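Local coordinates for putative major capsid protein (Cafeteriavirus-dependent mavirus, PDB 6G44) that probably forms the shell of the virophage particle, as a double jelly-roll major capsid protein that assembles into trimers, at residues K99-V111 / T120-Y132. Residues are numbered along the deposited sequence; the frame is centred on the assembly and turned at random. Where two conformers were deposited one is given.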
loop_
_atom_site.group_PDB
_atom_site.type_symbol
_atom_site.label_atom_id
_atom_site.label_comp_id
_atom_site.label_asym_id
_atom_site.label_seq_id
_atom_site.Cartn_x
_atom_site.Cartn_y
_atom_site.Cartn_z
ATOM N N LYS C 99 -2.284 22.389 6.704
ATOM C CA LYS C 99 -2.667 21.428 7.742
ATOM C C LYS C 99 -3.553 20.344 7.142
ATOM O O LYS C 99 -4.067 20.507 6.029
ATOM C CB LYS C 99 -3.322 22.145 8.928
ATOM C CG LYS C 99 -2.335 23.056 9.658
ATOM C CD LYS C 99 -2.916 23.622 10.931
ATOM C CE LYS C 99 -1.910 24.482 11.672
ATOM N NZ LYS C 99 -2.474 24.949 12.955
ATOM N N SER C 100 -3.691 19.218 7.850
ATOM C CA SER C 100 -4.533 18.102 7.408
ATOM C C SER C 100 -5.997 18.537 7.260
ATOM O O SER C 100 -6.551 19.111 8.184
ATOM C CB SER C 100 -4.421 16.956 8.424
ATOM O OG SER C 100 -3.053 16.586 8.614
ATOM N N PHE C 101 -6.617 18.235 6.135
ATOM C CA PHE C 101 -8.055 18.518 5.908
ATOM C C PHE C 101 -8.373 19.998 6.162
ATOM O O PHE C 101 -9.208 20.327 7.010
ATOM C CB PHE C 101 -8.965 17.580 6.718
ATOM C CG PHE C 101 -8.567 16.140 6.570
ATOM C CD1 PHE C 101 -8.971 15.453 5.462
ATOM C CD2 PHE C 101 -7.708 15.532 7.473
ATOM C CE1 PHE C 101 -8.558 14.165 5.233
ATOM C CE2 PHE C 101 -7.266 14.230 7.242
ATOM C CZ PHE C 101 -7.690 13.552 6.119
ATOM N N PRO C 102 -7.680 20.866 5.429
ATOM C CA PRO C 102 -7.766 22.311 5.782
ATOM C C PRO C 102 -9.133 22.933 5.569
ATOM O O PRO C 102 -9.459 23.919 6.249
ATOM C CB PRO C 102 -6.721 22.953 4.878
ATOM C CG PRO C 102 -6.646 22.031 3.699
ATOM C CD PRO C 102 -6.793 20.645 4.273
ATOM N N VAL C 103 -9.930 22.396 4.660
ATOM C CA VAL C 103 -11.293 22.909 4.469
ATOM C C VAL C 103 -12.149 22.528 5.646
ATOM O O VAL C 103 -12.775 23.396 6.262
ATOM C CB VAL C 103 -11.909 22.487 3.132
ATOM C CG1 VAL C 103 -13.400 22.832 3.043
ATOM C CG2 VAL C 103 -11.117 23.095 1.989
ATOM N N ASN C 104 -12.214 21.250 6.003
ATOM C CA ASN C 104 -13.078 20.859 7.128
ATOM C C ASN C 104 -12.568 21.386 8.482
ATOM O O ASN C 104 -13.384 21.689 9.370
ATOM C CB ASN C 104 -13.332 19.346 7.120
ATOM C CG ASN C 104 -14.261 18.952 6.009
ATOM O OD1 ASN C 104 -15.470 19.123 6.122
ATOM N ND2 ASN C 104 -13.700 18.389 4.914
ATOM N N ARG C 105 -11.254 21.553 8.628
ATOM C CA ARG C 105 -10.688 22.192 9.829
ATOM C C ARG C 105 -11.188 23.613 10.032
ATOM O O ARG C 105 -11.200 24.104 11.164
ATOM C CB ARG C 105 -9.166 22.260 9.764
ATOM C CG ARG C 105 -8.445 21.005 10.202
ATOM C CD ARG C 105 -6.926 21.219 10.262
ATOM N NE ARG C 105 -6.503 22.368 11.059
ATOM C CZ ARG C 105 -6.204 22.351 12.367
ATOM N NH1 ARG C 105 -5.799 23.482 12.977
ATOM N NH2 ARG C 105 -6.306 21.228 13.079
ATOM N N SER C 106 -11.556 24.248 8.927
ATOM C CA SER C 106 -11.972 25.664 8.911
ATOM C C SER C 106 -13.477 25.841 9.110
ATOM O O SER C 106 -13.960 26.978 8.981
ATOM C CB SER C 106 -11.553 26.283 7.591
ATOM O OG SER C 106 -10.140 26.344 7.486
ATOM N N ILE C 107 -14.240 24.787 9.391
ATOM C CA ILE C 107 -15.692 24.905 9.503
ATOM C C ILE C 107 -16.151 24.304 10.827
ATOM O O ILE C 107 -16.380 23.105 10.939
ATOM C CB ILE C 107 -16.426 24.243 8.319
ATOM C CG1 ILE C 107 -15.953 24.752 6.963
ATOM C CG2 ILE C 107 -17.934 24.415 8.488
ATOM C CD1 ILE C 107 -16.329 23.855 5.786
ATOM N N PRO C 108 -16.318 25.143 11.859
ATOM C CA PRO C 108 -16.743 24.595 13.140
ATOM C C PRO C 108 -18.169 24.062 13.198
ATOM O O PRO C 108 -18.443 23.128 13.949
ATOM C CB PRO C 108 -16.574 25.759 14.114
ATOM C CG PRO C 108 -15.777 26.762 13.432
ATOM C CD PRO C 108 -15.812 26.516 11.964
ATOM N N VAL C 109 -19.054 24.662 12.405
ATOM C CA VAL C 109 -20.440 24.243 12.356
ATOM C C VAL C 109 -20.964 24.472 10.935
ATOM O O VAL C 109 -20.581 25.439 10.254
ATOM C CB VAL C 109 -21.290 24.948 13.446
ATOM C CG1 VAL C 109 -21.170 26.463 13.355
ATOM C CG2 VAL C 109 -22.742 24.499 13.361
ATOM N N ALA C 110 -21.777 23.520 10.491
ATOM C CA ALA C 110 -22.447 23.576 9.206
ATOM C C ALA C 110 -23.901 23.192 9.392
ATOM O O ALA C 110 -24.246 22.331 10.225
ATOM C CB ALA C 110 -21.755 22.634 8.229
ATOM N N VAL C 111 -24.763 23.853 8.618
ATOM C CA VAL C 111 -26.161 23.496 8.544
ATOM C C VAL C 111 -26.510 23.231 7.090
ATOM O O VAL C 111 -26.285 24.073 6.226
ATOM C CB VAL C 111 -27.091 24.590 9.116
ATOM C CG1 VAL C 111 -28.537 24.152 9.005
ATOM C CG2 VAL C 111 -26.720 24.880 10.562
ATOM N N THR C 120 -27.671 19.785 11.377
ATOM C CA THR C 120 -26.602 20.572 11.978
ATOM C C THR C 120 -25.469 19.644 12.392
ATOM O O THR C 120 -25.696 18.684 13.092
ATOM C CB THR C 120 -27.129 21.358 13.206
ATOM O OG1 THR C 120 -28.174 22.247 12.758
ATOM C CG2 THR C 120 -26.044 22.187 13.851
ATOM N N SER C 121 -24.268 19.952 11.940
ATOM C CA SER C 121 -23.096 19.147 12.288
ATOM C C SER C 121 -21.876 20.014 12.457
ATOM O O SER C 121 -21.913 21.226 12.259
ATOM C CB SER C 121 -22.923 18.051 11.255
ATOM O OG SER C 121 -22.485 18.567 10.070
ATOM N N TYR C 122 -20.762 19.377 12.834
ATOM C CA TYR C 122 -19.577 20.094 13.288
ATOM C C TYR C 122 -18.351 19.548 12.553
ATOM O O TYR C 122 -17.647 18.661 13.090
ATOM C CB TYR C 122 -19.476 19.926 14.806
ATOM C CG TYR C 122 -20.734 20.405 15.474
ATOM C CD1 TYR C 122 -20.938 21.747 15.694
ATOM C CD2 TYR C 122 -21.740 19.507 15.815
ATOM C CE1 TYR C 122 -22.132 22.208 16.267
ATOM C CE2 TYR C 122 -22.932 19.952 16.373
ATOM C CZ TYR C 122 -23.102 21.300 16.603
ATOM O OH TYR C 122 -24.303 21.713 17.175
ATOM N N PRO C 123 -18.103 20.034 11.333
ATOM C CA PRO C 123 -17.074 19.397 10.494
ATOM C C PRO C 123 -15.682 19.371 11.121
ATOM O O PRO C 123 -14.970 18.357 10.980
ATOM C CB PRO C 123 -17.112 20.255 9.228
ATOM C CG PRO C 123 -18.539 20.727 9.141
ATOM C CD PRO C 123 -18.905 21.028 10.562
ATOM N N ALA C 124 -15.242 20.447 11.763
ATOM C CA ALA C 124 -13.876 20.478 12.325
ATOM C C ALA C 124 -13.760 19.406 13.416
ATOM O O ALA C 124 -12.733 18.729 13.514
ATOM C CB ALA C 124 -13.562 21.854 12.882
ATOM N N GLN C 125 -14.777 19.285 14.262
ATOM C CA GLN C 125 -14.803 18.267 15.323
ATOM C C GLN C 125 -14.840 16.854 14.699
ATOM O O GLN C 125 -14.122 15.938 15.169
ATOM C CB GLN C 125 -16.018 18.531 16.233
ATOM C CG GLN C 125 -16.223 17.589 17.386
ATOM C CD GLN C 125 -17.455 17.984 18.174
ATOM O OE1 GLN C 125 -18.578 17.700 17.755
ATOM N NE2 GLN C 125 -17.246 18.632 19.322
ATOM N N LEU C 126 -15.627 16.676 13.645
ATOM C CA LEU C 126 -15.822 15.380 12.970
ATOM C C LEU C 126 -14.504 14.920 12.351
ATOM O O LEU C 126 -14.075 13.785 12.570
ATOM C CB LEU C 126 -16.896 15.432 11.862
ATOM C CG LEU C 126 -18.413 15.304 12.071
ATOM C CD1 LEU C 126 -19.143 15.747 10.813
ATOM C CD2 LEU C 126 -18.811 13.879 12.407
ATOM N N ILE C 127 -13.844 15.809 11.624
ATOM C CA ILE C 127 -12.639 15.394 10.901
ATOM C C ILE C 127 -11.512 15.155 11.868
ATOM O O ILE C 127 -10.658 14.303 11.564
ATOM C CB ILE C 127 -12.271 16.390 9.766
ATOM C CG1 ILE C 127 -11.299 15.786 8.747
ATOM C CG2 ILE C 127 -11.704 17.678 10.292
ATOM C CD1 ILE C 127 -11.751 14.495 8.103
ATOM N N LYS C 128 -11.458 15.857 12.998
ATOM C CA LYS C 128 -10.378 15.612 13.955
ATOM C C LYS C 128 -10.392 14.172 14.442
ATOM O O LYS C 128 -9.329 13.611 14.694
ATOM C CB LYS C 128 -10.420 16.576 15.161
ATOM C CG LYS C 128 -9.210 16.476 16.102
ATOM C CD LYS C 128 -9.228 17.552 17.181
ATOM C CE LYS C 128 -7.990 17.481 18.081
ATOM N NZ LYS C 128 -7.959 18.526 19.157
ATOM N N LEU C 129 -11.570 13.573 14.582
ATOM C CA LEU C 129 -11.696 12.154 14.942
ATOM C C LEU C 129 -11.539 11.256 13.739
ATOM O O LEU C 129 -10.780 10.280 13.769
ATOM C CB LEU C 129 -13.064 11.852 15.554
ATOM C CG LEU C 129 -13.299 12.297 16.966
ATOM C CD1 LEU C 129 -14.773 12.118 17.300
ATOM C CD2 LEU C 129 -12.469 11.432 17.894
ATOM N N HIS C 130 -12.260 11.564 12.672
ATOM C CA HIS C 130 -12.371 10.726 11.499
ATOM C C HIS C 130 -11.023 10.458 10.854
ATOM O O HIS C 130 -10.778 9.364 10.312
ATOM C CB HIS C 130 -13.325 11.384 10.481
ATOM C CG HIS C 130 -13.613 10.550 9.283
ATOM N ND1 HIS C 130 -14.311 9.369 9.362
ATOM C CD2 HIS C 130 -13.347 10.746 7.976
ATOM C CE1 HIS C 130 -14.443 8.867 8.149
ATOM N NE2 HIS C 130 -13.858 9.675 7.290
ATOM N N GLN C 131 -10.129 11.451 10.889
ATOM C CA GLN C 131 -8.802 11.291 10.266
ATOM C C GLN C 131 -7.999 10.140 10.871
ATOM O O GLN C 131 -7.072 9.633 10.225
ATOM C CB GLN C 131 -7.973 12.595 10.340
ATOM C CG GLN C 131 -7.556 12.997 11.734
ATOM C CD GLN C 131 -6.940 14.377 11.835
ATOM O OE1 GLN C 131 -6.506 14.947 10.839
ATOM N NE2 GLN C 131 -6.906 14.936 13.055
ATOM N N TYR C 132 -8.342 9.756 12.105
ATOM C CA TYR C 132 -7.576 8.735 12.841
ATOM C C TYR C 132 -8.116 7.340 12.672
ATOM O O TYR C 132 -7.428 6.402 13.068
ATOM C CB TYR C 132 -7.503 9.038 14.331
ATOM C CG TYR C 132 -6.636 10.203 14.665
ATOM C CD1 TYR C 132 -5.262 10.157 14.466
ATOM C CD2 TYR C 132 -7.169 11.359 15.191
ATOM C CE1 TYR C 132 -4.453 11.227 14.798
ATOM C CE2 TYR C 132 -6.371 12.435 15.525
ATOM C CZ TYR C 132 -5.013 12.373 15.334
ATOM O OH TYR C 132 -4.241 13.468 15.658
HETATM O O HOH W 1 -7.307 17.542 10.600
HETATM O O HOH W 2 -16.444 21.607 15.013
#
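Phe101 and Ile127 meet closely at one end of the contact between 99-111 and 120-132, a worked example of how a short, weakly bonded helical turn before a hairpin packs on a regular helix after it. The isoleucine's CG1, anti to its backbone N (chi1 -163°), reaches Phe101 CG at 3.5 Å and carries CD1 over one ring face, a CH-pi contact 4.0 Å from CD1 to the ring centroid. Gln131 flanks the same ring, its CB 3.6 Å from Phe101 CE2, and water 1 at the ring edge donates to both Gln131 OE1 and Ser100 O. Asn104 CB lies 3.9 Å from Ile127 CG2, while its amide bonds to Glu204, Ala205 and Val207. Next along, the Pro123 ring packs against Ile107 CG2 and the Ala110 methyl, its CG 3.8 Å from each.

Backbone bonds join the strands and the helix start. Ala110 and Ser121 form an antiparallel hydrogen-bonded pair with nearly straight N-H...O bonds in both directions, and Ala124 N donates to Ile107 O at 3.0 Å, although the bond is bent (142°).

Packing is looser on the solvent side. There the exposed Tyr122, at the N-cap position, lies alongside Val109, with CE1 3.8 Å from Val109 CG2 in the conformer given; water 2 links Pro108 O to Gln125 N. Thr120, also exposed, sits across from Val111 in a non-hydrogen-bonded pair.

Helix 136-142 packs on Phe101 through Leu139 and Leu142, and Arg105 bonds to Asn240 O and forms a salt bridge with Asp351. Within the double jelly-roll, strand 110-114 pairs with strand 222-235 in one sheet, whereas Leu129 of helix 123-130 touches Ala336 and Met338 of strand 334-341 in another.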